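Flavin-nucleotide-binding protein (Azotobacter vinelandii, PDB 6RK0) binds FAD and heme b as a dimeric flavocytochrome and probably serves as a low-potential terminal oxidase that works alongside the iron-only nitrogenase. Local coordinates at residues I100-Y105 with P178-E183; V114-R119 with A167-K172; A127-K132 with K154-T159. All blocks are in the same frame, centred on the assembly; numbering follows the deposited sequence.

Contact 1 of 3, residues I100-Y105 with P178-E183; sequences IARSAY and PLDDEE. With HEM (protoporphyrin IX containing Fe), chain H.
Asp180 OD2 is the acceptor on which this loop-to-loop contact turns, because the backbone and the side chain of Arg102 both bind it. Arg102 N reaches Asp180 OD2 at 2.9 Å on the syn side of the carboxylate, by a nearly straight bond (170°). Arg102 NH1 arrives on the anti side, 2.8 Å from Asp180 OD2, as a salt bridge. The carboxylate lies in line with the edge of the guanidinium, yet the two planes stand 87° apart, so the guanidinium meets one carboxylate oxygen rather than pairing with both. The extended run of Arg102 from CG to NE carries NH1 past the carboxylate, with CG and CD brushing OD2. Asp180 OD1 accepts a weak bond from Ser103 N and a short one, 2.6 Å, from a water that also links Ser103 OG to Asp181 N. Beside this polar knot, Pro178 CG rests on Ile100 O at 3.4 Å, and its CB packs against Ala101 CB. The loop thus held continues into Ala104 and Tyr105, which line the heme: Tyr105 O accepts from the water on the iron, and Tyr105 CE1 lies 3.6 Å from the heme methyl CMD. Arg102 NH1 also forms a salt bridge to Asp206 of the second subunit. Shared between two carboxylates, the buried guanidinium probably stays charged, and its pairing ties the loop beside the heme to the dimer interface.

Contact 2 of 3, residues V114-R119 with A167-K172; sequences VMLLGR and AEASCK. With FAD (flavin-adenine dinucleotide), chain G.
Met115 and Ser170 form the close-knit centre of this antiparallel strand pair, exchanging two backbone hydrogen bonds: Met115 N to Ser170 O at 2.9 Å and Ser170 N to Met115 O at 3.0 Å. Val114 with Cys171 and Leu116 with Ala169 are the flanking non-hydrogen-bonded pairs. Their side chains share one face, where Leu116 CD2 presses on Ala169 CB at 3.5 Å and Val114 CG2 leans on Cys171 SG; helix 32-40 covers much of this layer through Val35, Ile38 and Leu39. On the opposite face, Met115, Ser170 and Lys172 meet the cofactor. In the FMN-binding split-barrel fold of the pyridoxamine 5'-phosphate oxidase clan, this strand pair here carries the adenosine half of FAD. Ser170 OG, placed between its backbone N and carbonyl carbon (chi1 55°), donates to adenine N3A and accepts from ribose O2B, both at 2.8 Å, which fixes base and sugar relative to each other. Met115, extended beyond CG, lays CE over one face of the adenine, 3.5 Å from C5A. Lys172 bends at chi3 (72°) so that its CD covers the other face, sandwiching the base, and its NZ reaches the ribityl O3'; the same NZ also binds a heme propionate. Toward Gly118 the pairing slackens. Leu117 N still bonds to Glu168 O, but Glu168 sits at the centre of an inverse gamma turn, and a water bridges Leu117 O and Glu168 N where a direct bond might have continued the pairing. The Glu168 chain extends alongside Leu117 CB, and its OE2 turns to Ser16 and to Arg18, an FAD-binding residue.

Contact 3 of 3, residues A127-K132 with K154-T159; sequences AVKAEK and KEIEAT. With HEM (protoporphyrin IX containing Fe), chain C.
Ile156 is the first residue of segment 154-159 to meet helix 126-140: its CD1 lies against Ala130 CB at 3.8 Å. Both chi1 and chi2 are near -60°, which swings CD1 toward the small alanine while CG2 touches Lys129 CD on the adjoining side. Leu133 and Val151 extend this apolar patch. The Ile156 carbonyl O adds a weak bond, 3.4 Å, from Lys129 NZ. At Glu157 the link becomes indirect, since a water donates to Glu157 O at 2.7 Å and accepts a weak bond from the same ammonium. Between the short helix and strand 159-165, Lys129 thus meets carbonyls that gather round NZ and probably stabilise its positive charge. This helix-to-strand junction lines one wall of a heme pocket, into which Tyr105 of the second subunit packs on Ala158 and Thr159. Ala158 turns its carbonyl to the porphyrin edge, where O approaches the methyl CMD at 3.4 Å. Thr159 then ends the walk with the shortest bond of the contact: Lys129 NZ reaches Thr159 O at 2.6 Å, lying nearly in line with the carbonyl (C=O...N angle 174°). Lys129 sets off with CG opposite its own backbone N (chi1 -174°) and kinks at chi3, which brings CD and CE alongside this oxygen before NZ engages it; Glu126 supplies a salt bridge to the same NZ. The Thr159 side chain departs on another course, its OG1 donating back to Glu155 O at 2.8 Å and standing 3.3 Å from the heme vinyl carbon CAC, close to His72, the axial ligand of the iron.

Overall arrangement
Contact 2 is central, about 12 Å from the chain's centre, and relies on regular strand pairing, with apolar packing on one face and FAD on the other. All three are buried, but contacts 1 and 3 lie farther out (about 30 and 22 Å from the chain's centre), on opposite sides of it. Both turn on a charged side chain: a carboxylate accepting donors in contact 1, an ammonium donating to carbonyls in contact 3. Each borders a heme, but a different one of the dimer. Tyr105 of one subunit packs on Thr159 of the other, so contact 1 of one subunit and contact 3 of the other form facing parts of one heme pocket.

Contact 1 of 3, residues I100-Y105 with P178-E183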
loop_
_atom_site.group_PDB
_atom_site.type_symbol
_atom_site.label_atom_id
_atom_site.label_comp_id
_atom_site.label_asym_id
_atom_site.label_seq_id
_atom_site.Cartn_x
_atom_site.Cartn_y
_atom_site.Cartn_z
ATOM N N ILE A 100 14.174 12.477 -8.234
ATOM C CA ILE A 100 14.066 13.796 -8.837
ATOM C C ILE A 100 15.070 13.861 -9.986
ATOM O O ILE A 100 16.289 13.814 -9.780
ATOM C CB ILE A 100 14.387 14.870 -7.796
ATOM C CG1 ILE A 100 13.377 14.814 -6.636
ATOM C CG2 ILE A 100 14.403 16.257 -8.418
ATOM C CD1 ILE A 100 13.756 15.572 -5.408
ATOM N N ALA A 101 14.559 13.934 -11.209
ATOM C CA ALA A 101 15.368 13.945 -12.415
ATOM C C ALA A 101 15.415 15.354 -13.006
ATOM O O ALA A 101 14.710 16.265 -12.579
ATOM C CB ALA A 101 14.810 12.967 -13.422
ATOM N N ARG A 102 16.251 15.527 -14.040
ATOM C CA ARG A 102 16.365 16.788 -14.767
ATOM C C ARG A 102 15.177 17.049 -15.671
ATOM O O ARG A 102 14.917 18.211 -15.994
ATOM C CB ARG A 102 17.663 16.775 -15.581
ATOM C CG ARG A 102 18.896 16.718 -14.740
ATOM C CD ARG A 102 20.104 16.140 -15.478
ATOM N NE ARG A 102 21.262 16.054 -14.617
ATOM C CZ ARG A 102 21.433 15.141 -13.665
ATOM N NH1 ARG A 102 20.604 14.087 -13.573
ATOM N NH2 ARG A 102 22.478 15.211 -12.853
ATOM N N SER A 103 14.490 16.002 -16.123
ATOM C CA SER A 103 13.250 16.134 -16.874
ATOM C C SER A 103 12.111 15.515 -16.088
ATOM O O SER A 103 12.298 14.504 -15.389
ATOM C CB SER A 103 13.347 15.491 -18.264
ATOM O OG SER A 103 13.303 14.075 -18.176
ATOM N N ALA A 104 10.920 16.092 -16.237
ATOM C CA ALA A 104 9.743 15.553 -15.568
ATOM C C ALA A 104 9.488 14.099 -15.959
ATOM O O ALA A 104 9.134 13.265 -15.118
ATOM C CB ALA A 104 8.547 16.429 -15.905
ATOM N N TYR A 105 9.681 13.783 -17.246
ATOM C CA TYR A 105 9.419 12.465 -17.779
ATOM C C TYR A 105 10.228 11.398 -17.051
ATOM O O TYR A 105 9.778 10.254 -16.984
ATOM C CB TYR A 105 9.809 12.492 -19.264
ATOM C CG TYR A 105 9.528 11.263 -20.063
ATOM C CD1 TYR A 105 8.238 10.977 -20.515
ATOM C CD2 TYR A 105 10.545 10.408 -20.444
ATOM C CE1 TYR A 105 7.959 9.914 -21.330
ATOM C CE2 TYR A 105 10.277 9.306 -21.260
ATOM C CZ TYR A 105 8.977 9.070 -21.699
ATOM O OH TYR A 105 8.670 7.982 -22.526
ATOM N N PRO A 178 18.727 9.093 -9.966
ATOM C CA PRO A 178 17.963 9.305 -11.202
ATOM C C PRO A 178 18.755 8.832 -12.412
ATOM O O PRO A 178 19.994 8.802 -12.418
ATOM C CB PRO A 178 17.744 10.832 -11.250
ATOM C CG PRO A 178 18.544 11.368 -10.229
ATOM C CD PRO A 178 18.986 10.363 -9.279
ATOM N N LEU A 179 17.994 8.501 -13.462
ATOM C CA LEU A 179 18.557 8.131 -14.773
ATOM C C LEU A 179 17.919 9.014 -15.840
ATOM O O LEU A 179 16.824 8.750 -16.332
ATOM C CB LEU A 179 18.332 6.653 -15.060
ATOM C CG LEU A 179 19.159 5.702 -14.166
ATOM C CD1 LEU A 179 18.610 4.301 -14.210
ATOM C CD2 LEU A 179 20.622 5.703 -14.591
ATOM N N ASP A 180 18.596 10.095 -16.182
ATOM C CA ASP A 180 18.119 11.029 -17.185
ATOM C C ASP A 180 18.560 10.588 -18.581
ATOM O O ASP A 180 19.495 9.801 -18.766
ATOM C CB ASP A 180 18.632 12.431 -16.893
ATOM C CG ASP A 180 17.721 13.175 -15.920
ATOM O OD1 ASP A 180 16.546 13.420 -16.312
ATOM O OD2 ASP A 180 18.163 13.507 -14.794
ATOM N N ASP A 181 17.868 11.120 -19.579
ATOM C CA ASP A 181 18.374 11.018 -20.954
ATOM C C ASP A 181 19.788 11.590 -20.972
ATOM O O ASP A 181 20.052 12.637 -20.377
ATOM C CB ASP A 181 17.512 11.876 -21.884
ATOM C CG ASP A 181 16.096 11.431 -21.998
ATOM O OD1 ASP A 181 15.709 10.329 -21.557
ATOM O OD2 ASP A 181 15.304 12.236 -22.580
ATOM N N GLU A 182 20.685 10.927 -21.705
ATOM C CA GLU A 182 22.083 11.360 -21.687
ATOM C C GLU A 182 22.247 12.791 -22.163
ATOM O O GLU A 182 23.153 13.509 -21.698
ATOM C CB GLU A 182 22.939 10.407 -22.500
ATOM C CG GLU A 182 23.270 9.139 -21.754
ATOM C CD GLU A 182 23.996 9.357 -20.403
ATOM O OE1 GLU A 182 24.788 10.305 -20.266
ATOM O OE2 GLU A 182 23.773 8.552 -19.471
ATOM N N GLU A 183 21.397 13.222 -23.100
ATOM C CA GLU A 183 21.549 14.584 -23.579
ATOM C C GLU A 183 21.119 15.637 -22.573
ATOM O O GLU A 183 21.331 16.814 -22.852
ATOM C CB GLU A 183 20.800 14.775 -24.886
ATOM C CG GLU A 183 19.331 14.496 -24.749
ATOM C CD GLU A 183 18.922 13.057 -25.126
ATOM O OE1 GLU A 183 19.634 12.062 -24.782
ATOM O OE2 GLU A 183 17.856 12.931 -25.779
HETATM C CHA HEM H . 6.200 5.610 -15.608
HETATM C CHB HEM H . 6.876 7.819 -11.411
HETATM C CHC HEM H . 6.168 12.054 -13.538
HETATM C CHD HEM H . 5.816 9.870 -17.804
HETATM C C1A HEM H . 6.458 5.850 -14.276
HETATM C C2A HEM H . 6.734 4.806 -13.310
HETATM C C3A HEM H . 6.929 5.412 -12.128
HETATM C C4A HEM H . 6.765 6.852 -12.366
HETATM C CMA HEM H . 7.274 4.846 -10.752
HETATM C CAA HEM H . 6.838 3.315 -13.601
HETATM C CBA HEM H . 8.202 2.911 -14.179
HETATM C CGA HEM H . 8.335 1.421 -14.032
HETATM O O1A HEM H . 9.154 0.950 -13.188
HETATM O O2A HEM H . 7.614 0.656 -14.722
HETATM C C1B HEM H . 6.756 9.183 -11.620
HETATM C C2B HEM H . 6.839 10.194 -10.585
HETATM C C3B HEM H . 6.627 11.357 -11.180
HETATM C C4B HEM H . 6.441 11.097 -12.598
HETATM C CMB HEM H . 7.071 9.941 -9.108
HETATM C CAB HEM H . 6.583 12.785 -10.633
HETATM C CBB HEM H . 6.961 13.174 -9.427
HETATM C C1C HEM H . 5.982 11.839 -14.894
HETATM C C2C HEM H . 5.746 12.851 -15.884
HETATM C C3C HEM H . 5.698 12.276 -17.066
HETATM C C4C HEM H . 5.900 10.851 -16.840
HETATM C CMC HEM H . 5.517 14.315 -15.556
HETATM C CAC HEM H . 5.514 12.869 -18.442
HETATM C CBC HEM H . 6.042 14.064 -18.730
HETATM C C1D HEM H . 5.822 8.508 -17.578
HETATM C C2D HEM H . 5.686 7.484 -18.585
HETATM C C3D HEM H . 5.805 6.303 -17.964
HETATM C C4D HEM H . 6.018 6.580 -16.558
HETATM C CMD HEM H . 5.435 7.737 -20.074
HETATM C CAD HEM H . 5.814 4.919 -18.609
HETATM C CBD HEM H . 7.280 4.496 -18.876
HETATM C CGD HEM H . 7.310 3.286 -19.772
HETATM O O1D HEM H . 7.066 2.158 -19.265
HETATM O O2D HEM H . 7.621 3.402 -20.977
HETATM N NA HEM H . 6.491 7.097 -13.692
HETATM N NB HEM H . 6.529 9.758 -12.847
HETATM N NC HEM H . 6.058 10.602 -15.496
HETATM N ND HEM H . 6.039 7.936 -16.339
HETATM FE FE HEM H . 6.245 8.839 -14.586
HETATM O O HOH W 1 15.906 13.179 -18.801
HETATM O O HOH W 2 8.295 8.914 -14.971
#

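Contact 2 of 3, residues V114-R119 with A167-K172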
loop_
_atom_site.group_PDB
_atom_site.type_symbol
_atom_site.label_atom_id
_atom_site.label_comp_id
_atom_site.label_asym_id
_atom_site.label_seq_id
_atom_site.Cartn_x
_atom_site.Cartn_y
_atom_site.Cartn_z
ATOM N N VAL A 114 6.198 -6.824 -5.094
ATOM C CA VAL A 114 5.984 -8.198 -5.535
ATOM C C VAL A 114 4.498 -8.421 -5.737
ATOM O O VAL A 114 3.671 -7.928 -4.954
ATOM C CB VAL A 114 6.621 -9.235 -4.582
ATOM C CG1 VAL A 114 6.056 -9.115 -3.170
ATOM C CG2 VAL A 114 6.487 -10.676 -5.141
ATOM N N MET A 115 4.168 -9.155 -6.800
ATOM C CA MET A 115 2.810 -9.620 -7.064
ATOM C C MET A 115 2.861 -11.138 -7.027
ATOM O O MET A 115 3.672 -11.763 -7.724
ATOM C CB MET A 115 2.278 -9.141 -8.411
ATOM C CG MET A 115 2.107 -7.636 -8.473
ATOM S SD MET A 115 1.494 -7.154 -10.091
ATOM C CE MET A 115 1.498 -5.363 -9.936
ATOM N N LEU A 116 1.972 -11.719 -6.238
ATOM C CA LEU A 116 1.739 -13.160 -6.152
ATOM C C LEU A 116 0.401 -13.472 -6.768
ATOM O O LEU A 116 -0.621 -12.861 -6.408
ATOM C CB LEU A 116 1.695 -13.621 -4.690
ATOM C CG LEU A 116 2.864 -13.271 -3.805
ATOM C CD1 LEU A 116 2.670 -13.833 -2.423
ATOM C CD2 LEU A 116 4.201 -13.697 -4.398
ATOM N N LEU A 117 0.379 -14.416 -7.707
ATOM C CA LEU A 117 -0.847 -14.761 -8.409
ATOM C C LEU A 117 -1.247 -16.200 -8.109
ATOM O O LEU A 117 -0.391 -17.071 -7.903
ATOM C CB LEU A 117 -0.650 -14.657 -9.924
ATOM C CG LEU A 117 -0.272 -13.275 -10.435
ATOM C CD1 LEU A 117 -0.383 -13.232 -11.913
ATOM C CD2 LEU A 117 -1.003 -12.089 -9.743
ATOM N N GLY A 118 -2.544 -16.445 -8.154
ATOM C CA GLY A 118 -3.019 -17.819 -8.179
ATOM C C GLY A 118 -4.225 -18.038 -7.306
ATOM O O GLY A 118 -4.960 -17.122 -6.944
ATOM N N ARG A 119 -4.447 -19.309 -6.988
ATOM C CA ARG A 119 -5.645 -19.726 -6.280
ATOM C C ARG A 119 -5.290 -19.903 -4.807
ATOM O O ARG A 119 -4.533 -20.814 -4.442
ATOM C CB ARG A 119 -6.189 -21.022 -6.878
ATOM C CG ARG A 119 -7.547 -21.438 -6.356
ATOM C CD ARG A 119 -8.652 -20.481 -6.727
ATOM N NE ARG A 119 -8.755 -20.238 -8.159
ATOM C CZ ARG A 119 -9.694 -20.761 -8.945
ATOM N NH1 ARG A 119 -10.617 -21.593 -8.454
ATOM N NH2 ARG A 119 -9.701 -20.423 -10.241
ATOM N N ALA A 167 4.976 -19.109 -5.345
ATOM C CA ALA A 167 5.727 -19.552 -6.514
ATOM C C ALA A 167 5.452 -18.709 -7.756
ATOM O O ALA A 167 6.369 -18.470 -8.546
ATOM C CB ALA A 167 5.392 -21.003 -6.796
ATOM N N GLU A 168 4.205 -18.298 -7.985
ATOM C CA GLU A 168 3.871 -17.578 -9.217
ATOM C C GLU A 168 3.982 -16.083 -8.915
ATOM O O GLU A 168 2.998 -15.396 -8.684
ATOM C CB GLU A 168 2.496 -17.968 -9.747
ATOM C CG GLU A 168 2.337 -17.515 -11.181
ATOM C CD GLU A 168 0.983 -17.751 -11.793
ATOM O OE1 GLU A 168 0.062 -18.275 -11.133
ATOM O OE2 GLU A 168 0.812 -17.357 -12.968
ATOM N N ALA A 169 5.224 -15.622 -8.882
ATOM C CA ALA A 169 5.549 -14.282 -8.374
ATOM C C ALA A 169 6.406 -13.504 -9.358
ATOM O O ALA A 169 7.348 -14.035 -9.956
ATOM C CB ALA A 169 6.371 -14.400 -7.071
ATOM N N SER A 170 6.120 -12.207 -9.446
ATOM C CA SER A 170 6.986 -11.259 -10.134
ATOM C C SER A 170 7.362 -10.158 -9.159
ATOM O O SER A 170 6.514 -9.685 -8.382
ATOM C CB SER A 170 6.307 -10.665 -11.357
ATOM O OG SER A 170 5.065 -10.082 -11.028
ATOM N N CYS A 171 8.618 -9.714 -9.230
ATOM C CA CYS A 171 9.044 -8.539 -8.494
ATOM C C CYS A 171 9.547 -7.460 -9.433
ATOM O O CYS A 171 10.081 -7.767 -10.515
ATOM C CB CYS A 171 10.171 -8.818 -7.509
ATOM S SG CYS A 171 9.976 -10.270 -6.495
ATOM N N LYS A 172 9.450 -6.202 -8.997
ATOM C CA LYS A 172 10.181 -5.108 -9.593
ATOM C C LYS A 172 10.843 -4.355 -8.463
ATOM O O LYS A 172 10.232 -4.149 -7.405
ATOM C CB LYS A 172 9.298 -4.145 -10.443
ATOM C CG LYS A 172 8.793 -4.772 -11.732
ATOM C CD LYS A 172 7.813 -3.894 -12.471
ATOM C CE LYS A 172 8.396 -2.638 -13.160
ATOM N NZ LYS A 172 7.309 -1.857 -13.827
HETATM P PA FAD G . 3.233 -5.051 -17.404
HETATM O O1A FAD G . 4.703 -5.138 -17.576
HETATM O O2A FAD G . 2.385 -5.021 -18.635
HETATM O O5B FAD G . 2.739 -6.206 -16.430
HETATM C C5B FAD G . 3.022 -7.581 -16.767
HETATM C C4B FAD G . 3.316 -8.348 -15.505
HETATM O O4B FAD G . 4.450 -7.751 -14.841
HETATM C C3B FAD G . 2.228 -8.319 -14.443
HETATM O O3B FAD G . 1.163 -9.200 -14.737
HETATM C C2B FAD G . 3.017 -8.641 -13.177
HETATM O O2B FAD G . 3.178 -10.034 -13.076
HETATM C C1B FAD G . 4.350 -7.941 -13.442
HETATM N N9A FAD G . 4.436 -6.626 -12.807
HETATM C C8A FAD G . 4.021 -5.420 -13.296
HETATM N N7A FAD G . 4.176 -4.436 -12.448
HETATM C C5A FAD G . 4.713 -5.033 -11.322
HETATM C C6A FAD G . 5.104 -4.517 -10.064
HETATM N N6A FAD G . 4.974 -3.227 -9.698
HETATM N N1A FAD G . 5.590 -5.395 -9.156
HETATM C C2A FAD G . 5.698 -6.682 -9.497
HETATM N N3A FAD G . 5.362 -7.287 -10.638
HETATM C C4A FAD G . 4.883 -6.383 -11.529
HETATM N N1 FAD G . 3.759 2.973 -12.570
HETATM C C2 FAD G . 3.276 4.044 -13.270
HETATM O O2 FAD G . 2.992 3.959 -14.473
HETATM N N3 FAD G . 3.060 5.245 -12.632
HETATM C C4 FAD G . 3.294 5.484 -11.313
HETATM O O4 FAD G . 3.017 6.564 -10.792
HETATM C C4X FAD G . 3.860 4.359 -10.599
HETATM N N5 FAD G . 4.161 4.514 -9.296
HETATM C C5X FAD G . 4.624 3.396 -8.599
HETATM C C6 FAD G . 4.879 3.513 -7.220
HETATM C C7 FAD G . 5.312 2.418 -6.474
HETATM C C7M FAD G . 5.600 2.574 -4.997
HETATM C C8 FAD G . 5.482 1.174 -7.121
HETATM C C8M FAD G . 5.862 -0.046 -6.353
HETATM C C9 FAD G . 5.264 1.074 -8.493
HETATM C C9A FAD G . 4.818 2.153 -9.231
HETATM N N10 FAD G . 4.591 2.076 -10.625
HETATM C C10 FAD G . 4.034 3.142 -11.308
HETATM C "C1'" FAD G . 4.801 0.830 -11.381
HETATM C "C2'" FAD G . 3.516 0.039 -11.550
HETATM O "O2'" FAD G . 3.261 -0.706 -10.372
HETATM C "C3'" FAD G . 3.628 -0.913 -12.738
HETATM O "O3'" FAD G . 4.742 -1.775 -12.550
HETATM C "C4'" FAD G . 3.767 -0.193 -14.073
HETATM O "O4'" FAD G . 2.745 0.798 -14.189
HETATM C "C5'" FAD G . 3.624 -1.153 -15.224
HETATM O "O5'" FAD G . 2.382 -1.878 -15.100
HETATM P P FAD G . 1.794 -2.721 -16.296
HETATM O O1P FAD G . 1.678 -1.899 -17.552
HETATM O O2P FAD G . 0.543 -3.415 -15.777
HETATM O O3P FAD G . 2.952 -3.808 -16.463
HETATM O O HOH W 3 1.632 -18.371 -6.574
#

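Contact 3 of 3, residues A127-K132 with K154-T159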
loop_
_atom_site.group_PDB
_atom_site.type_symbol
_atom_site.label_atom_id
_atom_site.label_comp_id
_atom_site.label_asym_id
_atom_site.label_seq_id
_atom_site.Cartn_x
_atom_site.Cartn_y
_atom_site.Cartn_z
ATOM N N ALA A 127 -7.370 -26.596 14.279
ATOM C CA ALA A 127 -6.114 -26.702 15.015
ATOM C C ALA A 127 -4.969 -26.117 14.200
ATOM O O ALA A 127 -4.106 -25.418 14.743
ATOM C CB ALA A 127 -5.850 -28.155 15.392
ATOM N N VAL A 128 -4.947 -26.385 12.890
ATOM C CA VAL A 128 -3.937 -25.778 12.032
ATOM C C VAL A 128 -4.099 -24.266 11.995
ATOM O O VAL A 128 -3.126 -23.519 12.103
ATOM C CB VAL A 128 -4.007 -26.374 10.624
ATOM C CG1 VAL A 128 -3.006 -25.679 9.701
ATOM C CG2 VAL A 128 -3.689 -27.880 10.694
ATOM N N LYS A 129 -5.333 -23.801 11.906
ATOM C CA LYS A 129 -5.586 -22.366 11.871
ATOM C C LYS A 129 -5.025 -21.690 13.121
ATOM O O LYS A 129 -4.364 -20.651 13.038
ATOM C CB LYS A 129 -7.090 -22.173 11.751
ATOM C CG LYS A 129 -7.519 -20.763 11.551
ATOM C CD LYS A 129 -9.047 -20.599 11.852
ATOM C CE LYS A 129 -9.989 -21.320 10.906
ATOM N NZ LYS A 129 -11.381 -21.078 11.445
ATOM N N ALA A 130 -5.253 -22.286 14.297
ATOM C CA ALA A 130 -4.752 -21.694 15.538
ATOM C C ALA A 130 -3.228 -21.658 15.559
ATOM O O ALA A 130 -2.614 -20.687 16.037
ATOM C CB ALA A 130 -5.303 -22.451 16.749
ATOM N N GLU A 131 -2.600 -22.703 15.032
ATOM C CA GLU A 131 -1.153 -22.706 14.945
ATOM C C GLU A 131 -0.648 -21.575 14.050
ATOM O O GLU A 131 0.322 -20.894 14.397
ATOM C CB GLU A 131 -0.724 -24.075 14.435
ATOM C CG GLU A 131 0.762 -24.268 14.458
ATOM C CD GLU A 131 1.233 -25.713 14.396
ATOM O OE1 GLU A 131 0.441 -26.634 14.121
ATOM O OE2 GLU A 131 2.441 -25.967 14.622
ATOM N N LYS A 132 -1.299 -21.362 12.904
ATOM C CA LYS A 132 -0.871 -20.308 11.983
ATOM C C LYS A 132 -1.071 -18.922 12.601
ATOM O O LYS A 132 -0.227 -18.036 12.428
ATOM C CB LYS A 132 -1.636 -20.421 10.660
ATOM C CG LYS A 132 -1.566 -21.711 9.881
ATOM C CD LYS A 132 -0.179 -22.033 9.415
ATOM C CE LYS A 132 -0.106 -23.284 8.590
ATOM N NZ LYS A 132 1.320 -23.663 8.488
ATOM N N LYS A 154 -14.075 -20.072 20.566
ATOM C CA LYS A 154 -14.975 -19.308 19.707
ATOM C C LYS A 154 -14.238 -18.244 18.898
ATOM O O LYS A 154 -14.671 -17.906 17.793
ATOM C CB LYS A 154 -16.078 -18.657 20.538
ATOM C CG LYS A 154 -16.922 -17.619 19.807
ATOM C CD LYS A 154 -17.430 -16.595 20.825
ATOM C CE LYS A 154 -17.687 -15.180 20.279
ATOM N NZ LYS A 154 -16.425 -14.355 20.471
ATOM N N GLU A 155 -13.155 -17.677 19.441
ATOM C CA GLU A 155 -12.351 -16.703 18.726
ATOM C C GLU A 155 -11.682 -17.347 17.517
ATOM O O GLU A 155 -11.691 -16.790 16.409
ATOM C CB GLU A 155 -11.350 -16.076 19.683
ATOM C CG GLU A 155 -11.995 -15.140 20.677
ATOM C CD GLU A 155 -11.109 -14.687 21.824
ATOM O OE1 GLU A 155 -10.147 -15.413 22.193
ATOM O OE2 GLU A 155 -11.395 -13.581 22.356
ATOM N N ILE A 156 -11.082 -18.529 17.705
ATOM C CA ILE A 156 -10.486 -19.251 16.581
ATOM C C ILE A 156 -11.540 -19.541 15.526
ATOM O O ILE A 156 -11.340 -19.345 14.316
ATOM C CB ILE A 156 -9.814 -20.554 17.080
ATOM C CG1 ILE A 156 -8.649 -20.282 18.052
ATOM C CG2 ILE A 156 -9.408 -21.439 15.877
ATOM C CD1 ILE A 156 -7.511 -19.483 17.487
ATOM N N GLU A 157 -12.703 -20.042 15.964
ATOM C CA GLU A 157 -13.702 -20.473 14.998
ATOM C C GLU A 157 -14.321 -19.309 14.220
ATOM O O GLU A 157 -14.818 -19.508 13.101
ATOM C CB GLU A 157 -14.746 -21.336 15.668
ATOM C CG GLU A 157 -14.035 -22.570 16.243
ATOM C CD GLU A 157 -14.852 -23.813 16.433
ATOM O OE1 GLU A 157 -15.154 -24.164 17.592
ATOM O OE2 GLU A 157 -15.090 -24.507 15.437
ATOM N N ALA A 158 -14.272 -18.099 14.769
ATOM C CA ALA A 158 -14.799 -16.916 14.107
ATOM C C ALA A 158 -13.831 -16.365 13.066
ATOM O O ALA A 158 -14.165 -15.374 12.395
ATOM C CB ALA A 158 -15.071 -15.853 15.161
ATOM N N THR A 159 -12.637 -16.927 12.949
ATOM C CA THR A 159 -11.564 -16.377 12.121
ATOM C C THR A 159 -11.360 -17.249 10.889
ATOM O O THR A 159 -11.396 -18.471 10.980
ATOM C CB THR A 159 -10.265 -16.316 12.931
ATOM O OG1 THR A 159 -10.506 -15.648 14.178
ATOM C CG2 THR A 159 -9.148 -15.566 12.218
HETATM C CHA HEM C . -10.117 -8.546 11.744
HETATM C CHB HEM C . -5.656 -7.011 12.576
HETATM C CHC HEM C . -4.751 -11.075 15.009
HETATM C CHD HEM C . -9.292 -12.464 14.431
HETATM C C1A HEM C . -8.979 -7.788 11.787
HETATM C C2A HEM C . -8.869 -6.473 11.166
HETATM C C3A HEM C . -7.617 -6.029 11.385
HETATM C C4A HEM C . -6.960 -7.080 12.149
HETATM C CMA HEM C . -6.969 -4.730 10.992
HETATM C CAA HEM C . -9.991 -5.717 10.439
HETATM C CBA HEM C . -10.980 -5.010 11.405
HETATM C CGA HEM C . -11.705 -3.951 10.615
HETATM O O1A HEM C . -11.424 -2.708 10.761
HETATM O O2A HEM C . -12.578 -4.332 9.767
HETATM C C1B HEM C . -5.014 -7.959 13.330
HETATM C C2B HEM C . -3.625 -7.907 13.721
HETATM C C3B HEM C . -3.387 -9.048 14.385
HETATM C C4B HEM C . -4.614 -9.821 14.429
HETATM C CMB HEM C . -2.704 -6.743 13.376
HETATM C CAB HEM C . -2.130 -9.560 15.046
HETATM C CBB HEM C . -1.034 -8.849 15.284
HETATM C C1C HEM C . -5.902 -11.805 15.060
HETATM C C2C HEM C . -6.030 -13.075 15.708
HETATM C C3C HEM C . -7.309 -13.449 15.596
HETATM C C4C HEM C . -7.985 -12.423 14.846
HETATM C CMC HEM C . -4.865 -13.823 16.338
HETATM C CAC HEM C . -7.984 -14.683 16.130
HETATM C CBC HEM C . -7.623 -15.199 17.328
HETATM C C1D HEM C . -9.914 -11.536 13.603
HETATM C C2D HEM C . -11.268 -11.625 13.141
HETATM C C3D HEM C . -11.501 -10.545 12.392
HETATM C C4D HEM C . -10.278 -9.761 12.376
HETATM C CMD HEM C . -12.246 -12.754 13.457
HETATM C CAD HEM C . -12.807 -10.126 11.730
HETATM C CBD HEM C . -13.600 -9.191 12.663
HETATM C CGD HEM C . -14.995 -8.942 12.120
HETATM O O1D HEM C . -15.175 -8.046 11.272
HETATM O O2D HEM C . -15.938 -9.662 12.521
HETATM N NA HEM C . -7.804 -8.141 12.389
HETATM N NB HEM C . -5.610 -9.113 13.769
HETATM N NC HEM C . -7.104 -11.425 14.547
HETATM N ND HEM C . -9.318 -10.396 13.138
HETATM FE FE HEM C . -7.462 -9.810 13.444
HETATM O O HOH W 4 -14.241 -21.723 11.595
HETATM O O HOH W 5 -8.082 -8.775 15.180
#